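DNA replication and repair protein RecF (Caldanaerobacter subterraneus subsp. tengcongensis, PDB 5Z69) binds ATP and probably single-stranded DNA as an ABC-type ATPase of the RecFOR pathway, mediating recombination in DNA repair, and is probably required for replication and SOS inducibility. Local coordinates at residues A[13-18]-A[75-80]; A[172-177]-A[263-268]. All coordinates share one frame; numbering follows the deposited sequence. Where two conformers were deposited one is given.

Contact 1: A[13-18]-A[75-80]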
ATOM      1  N   ILE A  13     -30.475 -29.463  13.122  1.00 24.46           N
ATOM      2  CA  ILE A  13     -29.098 -29.902  13.016  1.00 25.77           C
ATOM      3  C   ILE A  13     -28.895 -31.045  13.997  1.00 21.54           C
ATOM      4  O   ILE A  13     -29.514 -31.087  15.077  1.00 23.23           O
ATOM      5  CB  ILE A  13     -28.089 -28.759  13.301  1.00 21.81           C
ATOM      6  CG1 ILE A  13     -26.683 -29.120  12.795  1.00 25.97           C
ATOM      7  CG2 ILE A  13     -28.052 -28.428  14.792  1.00 24.15           C
ATOM      8  CD1 ILE A  13     -25.675 -27.914  12.810  1.00 24.60           C
ATOM      9  N   PHE A  14     -28.028 -31.971  13.618  1.00 24.11           N
ATOM     10  CA  PHE A  14     -27.679 -33.084  14.497  1.00 24.57           C
ATOM     11  C   PHE A  14     -26.179 -33.017  14.742  1.00 22.65           C
ATOM     12  O   PHE A  14     -25.415 -32.977  13.780  1.00 25.51           O
ATOM     13  CB  PHE A  14     -28.044 -34.429  13.877  1.00 26.58           C
ATOM     14  CG  PHE A  14     -27.738 -35.605  14.774  1.00 34.20           C
ATOM     15  CD1 PHE A  14     -28.618 -35.957  15.793  1.00 33.27           C
ATOM     16  CD2 PHE A  14     -26.578 -36.351  14.604  1.00 35.76           C
ATOM     17  CE1 PHE A  14     -28.346 -37.030  16.640  1.00 32.86           C
ATOM     18  CE2 PHE A  14     -26.286 -37.441  15.452  0.73 29.30           C
ATOM     19  CZ  PHE A  14     -27.157 -37.772  16.468  1.00 30.75           C
ATOM     20  N   VAL A  15     -25.760 -32.994  16.009  1.00 21.17           N
ATOM     21  CA  VAL A  15     -24.340 -32.940  16.325  1.00 22.29           C
ATOM     22  C   VAL A  15     -23.890 -34.147  17.142  1.00 28.28           C
ATOM     23  O   VAL A  15     -24.498 -34.502  18.137  1.00 26.27           O
ATOM     24  CB  VAL A  15     -23.978 -31.633  17.067  1.00 30.87           C
ATOM     25  CG1 VAL A  15     -24.078 -30.438  16.112  1.00 31.33           C
ATOM     26  CG2 VAL A  15     -24.900 -31.421  18.275  1.00 22.93           C
ATOM     27  N   ASP A  16     -22.806 -34.769  16.701  1.00 25.71           N
ATOM     28  CA  ASP A  16     -22.296 -35.983  17.320  1.00 28.78           C
ATOM     29  C   ASP A  16     -20.785 -35.830  17.580  1.00 29.81           C
ATOM     30  O   ASP A  16     -20.015 -35.674  16.642  1.00 23.09           O
ATOM     31  CB  ASP A  16     -22.598 -37.184  16.409  1.00 25.80           C
ATOM     32  CG  ASP A  16     -22.164 -38.519  17.008  1.00 39.74           C
ATOM     33  OD1 ASP A  16     -21.846 -38.565  18.223  1.00 31.02           O
ATOM     34  OD2 ASP A  16     -22.151 -39.516  16.243  1.00 28.78           O
ATOM     35  N   ASN A  17     -20.374 -35.874  18.846  1.00 28.20           N
ATOM     36  CA  ASN A  17     -18.969 -35.630  19.236  1.00 24.51           C
ATOM     37  C   ASN A  17     -18.423 -34.301  18.734  1.00 25.89           C
ATOM     38  O   ASN A  17     -17.222 -34.177  18.442  1.00 28.50           O
ATOM     39  CB  ASN A  17     -18.045 -36.744  18.743  1.00 31.26           C
ATOM     40  CG  ASN A  17     -18.329 -38.080  19.405  1.00 37.73           C
ATOM     41  OD1 ASN A  17     -18.789 -38.138  20.543  1.00 32.19           O
ATOM     42  ND2 ASN A  17     -18.054 -39.159  18.691  1.00 30.66           N
ATOM     43  N   PHE A  18     -19.290 -33.304  18.604  1.00 26.44           N
ATOM     44  CA  PHE A  18     -18.805 -32.017  18.156  1.00 24.04           C
ATOM     45  C   PHE A  18     -18.461 -31.159  19.371  1.00 26.56           C
ATOM     46  O   PHE A  18     -19.339 -30.850  20.166  1.00 26.25           O
ATOM     47  CB  PHE A  18     -19.824 -31.306  17.255  1.00 24.91           C
ATOM     48  CG  PHE A  18     -19.267 -30.071  16.600  1.00 27.31           C
ATOM     49  CD1 PHE A  18     -18.641 -30.149  15.362  1.00 25.47           C
ATOM     50  CD2 PHE A  18     -19.327 -28.844  17.239  1.00 23.67           C
ATOM     51  CE1 PHE A  18     -18.120 -29.018  14.751  1.00 27.14           C
ATOM     52  CE2 PHE A  18     -18.795 -27.693  16.631  1.00 25.01           C
ATOM     53  CZ  PHE A  18     -18.190 -27.788  15.386  1.00 24.09           C
ATOM     54  N   PHE A  75     -15.956 -36.428  14.563  1.00 29.48           N
ATOM     55  CA  PHE A  75     -17.218 -35.742  14.805  1.00 27.43           C
ATOM     56  C   PHE A  75     -18.092 -35.828  13.564  1.00 25.99           C
ATOM     57  O   PHE A  75     -17.625 -36.125  12.457  1.00 23.09           O
ATOM     58  CB  PHE A  75     -17.012 -34.289  15.232  1.00 24.65           C
ATOM     59  CG  PHE A  75     -16.585 -33.349  14.110  1.00 28.59           C
ATOM     60  CD1 PHE A  75     -17.507 -32.873  13.179  1.00 33.68           C
ATOM     61  CD2 PHE A  75     -15.279 -32.902  14.026  1.00 24.91           C
ATOM     62  CE1 PHE A  75     -17.119 -31.992  12.169  1.00 26.77           C
ATOM     63  CE2 PHE A  75     -14.868 -32.027  13.007  1.00 29.55           C
ATOM     64  CZ  PHE A  75     -15.786 -31.557  12.082  1.00 22.74           C
ATOM     65  N   TYR A  76     -19.364 -35.537  13.753  1.00 23.98           N
ATOM     66  CA  TYR A  76     -20.306 -35.636  12.674  1.00 23.01           C
ATOM     67  C   TYR A  76     -21.375 -34.588  12.851  1.00 21.97           C
ATOM     68  O   TYR A  76     -21.942 -34.443  13.944  1.00 22.16           O
ATOM     69  CB  TYR A  76     -20.911 -37.044  12.642  1.00 28.78           C
ATOM     70  CG  TYR A  76     -22.074 -37.223  11.678  1.00 26.28           C
ATOM     71  CD1 TYR A  76     -21.854 -37.355  10.311  1.00 25.37           C
ATOM     72  CD2 TYR A  76     -23.378 -37.259  12.132  1.00 25.23           C
ATOM     73  CE1 TYR A  76     -22.919 -37.551   9.423  1.00 25.77           C
ATOM     74  CE2 TYR A  76     -24.455 -37.459  11.245  1.00 24.97           C
ATOM     75  CZ  TYR A  76     -24.201 -37.619   9.897  1.00 22.64           C
ATOM     76  OH  TYR A  76     -25.221 -37.780   8.993  1.00 27.08           O
ATOM     77  N   VAL A  77     -21.649 -33.851  11.781  1.00 24.16           N
ATOM     78  CA  VAL A  77     -22.717 -32.849  11.810  1.00 21.82           C
ATOM     79  C   VAL A  77     -23.630 -33.064  10.617  1.00 21.91           C
ATOM     80  O   VAL A  77     -23.139 -33.238   9.492  1.00 22.12           O
ATOM     81  CB  VAL A  77     -22.154 -31.408  11.801  1.00 35.36           C
ATOM     82  CG1 VAL A  77     -23.288 -30.388  11.846  1.00 21.88           C
ATOM     83  CG2 VAL A  77     -21.210 -31.183  12.980  1.00 26.03           C
ATOM     84  N   ARG A  78     -24.941 -33.048  10.860  1.00 22.74           N
ATOM     85  CA  ARG A  78     -25.930 -33.158   9.780  0.57 25.71           C
ATOM     86  C   ARG A  78     -26.986 -32.086   9.913  1.00 28.45           C
ATOM     87  O   ARG A  78     -27.619 -31.926  10.960  1.00 22.20           O
ATOM     88  CB  ARG A  78     -26.655 -34.507   9.740  0.57 23.97           C
ATOM     89  CG  ARG A  78     -27.879 -34.440   8.782  0.57 17.79           C
ATOM     90  CD  ARG A  78     -29.010 -35.447   9.123  0.57 28.48           C
ATOM     91  NE  ARG A  78     -28.392 -36.705   9.427  0.57 27.54           N
ATOM     92  CZ  ARG A  78     -28.608 -37.468  10.490  0.57 21.46           C
ATOM     93  NH1 ARG A  78     -29.526 -37.190  11.412  0.57 16.05           N
ATOM     94  NH2 ARG A  78     -27.876 -38.552  10.592  0.57 16.54           N
ATOM     95  N   GLY A  79     -27.152 -31.323   8.839  1.00 22.18           N
ATOM     96  CA  GLY A  79     -28.162 -30.273   8.800  1.00 21.73           C
ATOM     97  C   GLY A  79     -29.182 -30.584   7.723  1.00 24.63           C
ATOM     98  O   GLY A  79     -28.840 -31.134   6.663  1.00 22.67           O
ATOM     99  N   LEU A  80     -30.434 -30.231   7.987  1.00 19.57           N
ATOM    100  CA  LEU A  80     -31.469 -30.282   6.958  1.00 18.75           C
ATOM    101  C   LEU A  80     -31.845 -28.835   6.662  1.00 24.55           C
ATOM    102  O   LEU A  80     -32.224 -28.084   7.548  1.00 26.67           O
ATOM    103  CB  LEU A  80     -32.685 -31.100   7.411  1.00 19.67           C
ATOM    104  CG  LEU A  80     -32.465 -32.584   7.820  1.00 31.29           C
ATOM    105  CD1 LEU A  80     -33.766 -33.263   8.292  1.00 24.91           C
ATOM    106  CD2 LEU A  80     -31.853 -33.418   6.701  1.00 24.43           C
TER
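Phe-18 presents its ring edge to one face of Phe-75, a T-shaped pair with planes at 87° and centroids 5.2 Å apart. The touching atom is Phe-18 CD1, 3.7 Å from Phe-75 CD1 and over the rim of that ring rather than its middle. Phe-75 reaches this place because its CG stands between the backbone N and the carbonyl carbon (chi1 74°). Phe-18 CD1 also meets Val-77 CG2, while the other methyl of Val-77, CG1, lies 3.6 Å from Ile-13 CD1. With CG1 anti to the backbone N (chi1 -164°), Ile-13 runs out across the valine. Helix 43-55 covers this apolar face, with Ile-50 on Ile-13 and Leu-53 on Val-77.

The other face is more polar, and Phe-14, Tyr-76 and Arg-78 on it are partly exposed. Phe-14 and Tyr-76 cross at about a right angle, and Phe-14 CD2 comes to the edge of the tyrosine ring, 4.1 Å from Tyr-76 CE2. Tyr-76 OH is held by Glu-92 of the next strand; its bond from Arg-78 NH2 is tentative, since the arginine has two conformers. Asp-16 OD2 turns to Tyr-74 OH.

Between the two faces, Phe-14 pairs with Arg-78 and Asp-16 with Tyr-76 as hydrogen-bonded pairs, the shortest bond being Phe-14 N to Arg-78 O at 2.7 Å. The strands 9-16 and 74-83 thus show how alternation separates a greasy face from a polar one in the antiparallel sheet that packs on the P-loop helix of this RecF/SMC-type ATPase.

Contact 2: A[172-177]-A[263-268]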
ATOM      1  N   LEU A 172       9.722 -25.617  -6.552  1.00 53.33           N
ATOM      2  CA  LEU A 172      10.697 -25.509  -7.631  1.00 57.29           C
ATOM      3  C   LEU A 172      11.848 -24.602  -7.205  1.00 57.70           C
ATOM      4  O   LEU A 172      13.003 -24.876  -7.523  1.00 55.77           O
ATOM      5  CB  LEU A 172      10.057 -24.971  -8.914  1.00 57.33           C
ATOM      6  CG  LEU A 172      10.997 -24.886 -10.121  1.00 62.02           C
ATOM      7  CD1 LEU A 172      11.527 -26.272 -10.474  1.00 67.41           C
ATOM      8  CD2 LEU A 172      10.312 -24.255 -11.325  1.00 56.12           C
ATOM      9  N   LEU A 173      11.529 -23.529  -6.481  1.00 52.84           N
ATOM     10  CA  LEU A 173      12.557 -22.590  -6.010  1.00 59.79           C
ATOM     11  C   LEU A 173      13.562 -23.343  -5.121  1.00 57.40           C
ATOM     12  O   LEU A 173      14.767 -23.207  -5.295  1.00 60.67           O
ATOM     13  CB  LEU A 173      11.935 -21.397  -5.245  1.00 47.55           C
ATOM     14  CG  LEU A 173      11.490 -20.047  -5.855  1.00 53.94           C
ATOM     15  CD1 LEU A 173      12.567 -19.448  -6.679  1.00 58.05           C
ATOM     16  CD2 LEU A 173      10.279 -20.131  -6.718  1.00 41.27           C
ATOM     17  N   LYS A 174      13.053 -24.140  -4.181  1.00 59.12           N
ATOM     18  CA  LYS A 174      13.878 -25.016  -3.342  1.00 65.78           C
ATOM     19  C   LYS A 174      14.797 -25.890  -4.180  1.00 69.25           C
ATOM     20  O   LYS A 174      15.992 -25.988  -3.909  1.00 66.88           O
ATOM     21  CB  LYS A 174      13.010 -25.920  -2.463  1.00 69.26           C
ATOM     22  CG  LYS A 174      12.799 -25.434  -1.048  1.00 72.82           C
ATOM     23  CD  LYS A 174      11.445 -24.760  -0.898  1.00 77.98           C
ATOM     24  CE  LYS A 174      11.182 -24.378   0.551  1.00 80.21           C
ATOM     25  NZ  LYS A 174       9.814 -23.822   0.743  1.00 82.52           N
ATOM     26  N   LYS A 175      14.223 -26.516  -5.204  1.00 68.71           N
ATOM     27  CA  LYS A 175      14.962 -27.420  -6.078  1.00 73.77           C
ATOM     28  C   LYS A 175      16.040 -26.681  -6.877  1.00 69.00           C
ATOM     29  O   LYS A 175      17.117 -27.218  -7.131  1.00 73.06           O
ATOM     30  CB  LYS A 175      13.994 -28.143  -7.020  1.00 73.16           C
ATOM     31  CG  LYS A 175      14.571 -29.374  -7.691  1.00 80.88           C
ATOM     32  CD  LYS A 175      14.940 -30.443  -6.672  1.00 88.90           C
ATOM     33  CE  LYS A 175      13.740 -30.848  -5.827  1.00 95.45           C
ATOM     34  NZ  LYS A 175      14.054 -31.990  -4.925  1.00 98.73           N
ATOM     35  N   ILE A 176      15.750 -25.448  -7.270  1.00 67.72           N
ATOM     36  CA  ILE A 176      16.736 -24.620  -7.955  1.00 73.45           C
ATOM     37  C   ILE A 176      17.850 -24.193  -7.000  1.00 76.40           C
ATOM     38  O   ILE A 176      19.018 -24.193  -7.366  1.00 79.59           O
ATOM     39  CB  ILE A 176      16.089 -23.377  -8.575  1.00 74.47           C
ATOM     40  CG1 ILE A 176      15.057 -23.801  -9.622  1.00 75.58           C
ATOM     41  CG2 ILE A 176      17.146 -22.469  -9.185  1.00 73.74           C
ATOM     42  CD1 ILE A 176      14.101 -22.715 -10.008  1.00 75.91           C
ATOM     43  N   LYS A 177      17.475 -23.840  -5.773  1.00 76.38           N
ATOM     44  CA  LYS A 177      18.434 -23.444  -4.742  1.00 76.19           C
ATOM     45  C   LYS A 177      19.290 -24.626  -4.279  1.00 79.47           C
ATOM     46  O   LYS A 177      20.509 -24.505  -4.137  1.00 74.61           O
ATOM     47  CB  LYS A 177      17.698 -22.838  -3.545  1.00 70.94           C
ATOM     48  CG  LYS A 177      18.589 -22.253  -2.461  1.00 66.84           C
ATOM     49  CD  LYS A 177      19.037 -20.841  -2.828  1.00 69.00           C
ATOM     50  CE  LYS A 177      19.385 -20.022  -1.590  1.00 65.35           C
ATOM     51  NZ  LYS A 177      18.258 -19.950  -0.611  1.00 61.24           N
ATOM     52  N   LYS A 263      16.305 -16.205  -2.567  1.00 50.00           N
ATOM     53  CA  LYS A 263      16.845 -15.936  -1.243  1.00 52.46           C
ATOM     54  C   LYS A 263      15.878 -16.342  -0.148  1.00 49.27           C
ATOM     55  O   LYS A 263      16.272 -16.961   0.839  1.00 57.95           O
ATOM     56  CB  LYS A 263      17.196 -14.460  -1.093  1.00 56.99           C
ATOM     57  CG  LYS A 263      17.596 -14.094   0.314  1.00 63.07           C
ATOM     58  CD  LYS A 263      17.881 -12.600   0.440  1.00 74.64           C
ATOM     59  CE  LYS A 263      19.093 -12.155  -0.385  1.00 77.46           C
ATOM     60  NZ  LYS A 263      18.727 -11.571  -1.717  1.00 79.48           N
ATOM     61  N   TYR A 264      14.605 -16.007  -0.325  1.00 47.78           N
ATOM     62  CA  TYR A 264      13.618 -16.253   0.714  1.00 47.93           C
ATOM     63  C   TYR A 264      12.876 -17.573   0.518  1.00 48.33           C
ATOM     64  O   TYR A 264      12.111 -17.991   1.393  1.00 46.54           O
ATOM     65  CB  TYR A 264      12.629 -15.091   0.776  1.00 47.09           C
ATOM     66  CG  TYR A 264      13.233 -13.859   1.403  1.00 55.91           C
ATOM     67  CD1 TYR A 264      13.196 -13.673   2.778  1.00 54.93           C
ATOM     68  CD2 TYR A 264      13.862 -12.890   0.621  1.00 55.09           C
ATOM     69  CE1 TYR A 264      13.755 -12.560   3.362  1.00 53.08           C
ATOM     70  CE2 TYR A 264      14.428 -11.765   1.199  1.00 52.70           C
ATOM     71  CZ  TYR A 264      14.370 -11.608   2.568  1.00 55.16           C
ATOM     72  OH  TYR A 264      14.919 -10.503   3.161  1.00 60.59           O
ATOM     73  N   LEU A 265      13.125 -18.227  -0.615  1.00 46.29           N
ATOM     74  CA  LEU A 265      12.404 -19.438  -0.988  1.00 51.90           C
ATOM     75  C   LEU A 265      10.888 -19.206  -0.911  1.00 50.70           C
ATOM     76  O   LEU A 265      10.148 -20.024  -0.360  1.00 48.08           O
ATOM     77  CB  LEU A 265      12.829 -20.613  -0.104  1.00 55.63           C
ATOM     78  CG  LEU A 265      14.245 -21.172  -0.301  1.00 63.62           C
ATOM     79  CD1 LEU A 265      14.476 -22.350   0.650  1.00 51.99           C
ATOM     80  CD2 LEU A 265      14.512 -21.593  -1.744  1.00 69.91           C
ATOM     81  N   SER A 266      10.441 -18.072  -1.455  1.00 50.11           N
ATOM     82  CA  SER A 266       9.011 -17.751  -1.546  1.00 44.46           C
ATOM     83  C   SER A 266       8.761 -16.853  -2.753  1.00 48.06           C
ATOM     84  O   SER A 266       9.692 -16.472  -3.457  1.00 41.53           O
ATOM     85  CB  SER A 266       8.522 -17.062  -0.276  1.00 40.64           C
ATOM     86  OG  SER A 266       9.057 -15.744  -0.208  1.00 49.22           O
ATOM     87  N   THR A 267       7.502 -16.506  -2.988  1.00 41.88           N
ATOM     88  CA  THR A 267       7.137 -15.697  -4.144  1.00 39.98           C
ATOM     89  C   THR A 267       6.558 -14.390  -3.653  1.00 42.70           C
ATOM     90  O   THR A 267       5.464 -14.399  -3.095  1.00 34.78           O
ATOM     91  CB  THR A 267       6.092 -16.425  -5.043  1.00 40.20           C
ATOM     92  OG1 THR A 267       6.626 -17.672  -5.486  1.00 38.98           O
ATOM     93  CG2 THR A 267       5.730 -15.580  -6.264  1.00 34.69           C
ATOM     94  N   GLN A 268       7.264 -13.264  -3.829  1.00 33.67           N
ATOM     95  CA  GLN A 268       6.723 -12.007  -3.289  1.00 35.33           C
ATOM     96  C   GLN A 268       5.681 -11.370  -4.219  1.00 30.61           C
ATOM     97  O   GLN A 268       4.948 -10.463  -3.808  1.00 32.48           O
ATOM     98  CB  GLN A 268       7.861 -11.000  -2.964  1.00 42.74           C
ATOM     99  CG  GLN A 268       8.124  -9.969  -4.004  1.00 40.18           C
ATOM    100  CD  GLN A 268       7.231  -8.726  -3.961  1.00 36.58           C
ATOM    101  OE1 GLN A 268       7.077  -8.077  -4.977  1.00 43.99           O
ATOM    102  NE2 GLN A 268       6.651  -8.403  -2.814  1.00 36.51           N
TER
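Leu-265 pushes its two methyls against the flank of helix 153-177, a simple case of a helix C-terminus docking on the side of another helix within the helical part of RecF. It is the first residue beyond helix 258-264 and takes a left-handed backbone conformation with positive phi, so the chain breaks out of the helix just where its side chain meets Leu-173, Lys-174 and Lys-177.

The closer-packed part is the seat of Leu-265 CD2. This methyl lies 3.8 Å from Lys-174 N, against backbone rather than side-chain tips, and 3.9 Å from Lys-177 CB one turn further on. Leu-173 CB is a little more distant, 4.4 Å from Leu-265 CD2, and the Leu-173 side chain turns inward to Leu-262 and to Leu-186 of helix 186-222, linking this seat to the buried core between the helices. On this inner side too, past the turn, Thr-267 OG1 is hydrogen-bonded to Asn-170 and Arg-169. The extended Leu-265, with chi2 -179°, spreads CD1 the other way, along the aliphatic stem of Lys-174. There Lys-174 CE is 3.9 Å from Leu-265 CD1. Shortening Leu-265 to an alanine is likely to open a gap over the Lys-174 backbone and free the lysine stem to turn.

The solvent side is looser. Lys-174 and Lys-177 are exposed, and it is their aliphatic stems that pack on Leu-265, while Lys-263 points away from helix 153-177. Lys-177, bent at chi2 and chi4, curls back to the end of helix 258-264, where the carbonyl oxygens would probably favour a positive charge; its NZ donates a hydrogen bond to Leu-262 O.

Overall arrangement
The two contacts illustrate how one ATPase chain combines a nucleotide-proximal sheet with a distant helical part. Contact 1 lies nearer the bound ATP analogue: the side chain of Phe-18 is about 8 Å from it, and a similar distance from Gly-42 of the predicted ATP-binding loop. Contact 2 sits away from the annotated sites, its centre about 30 Å from the centre of the chain against 21 Å for contact 1. Their centres are 43 Å apart, the nearest atoms about 29 Å, and they do not touch. They follow in series along the chain. Of the two, contact 2 meets the second subunit of the assembly, whereas no other chain of the assembly touches contact 1.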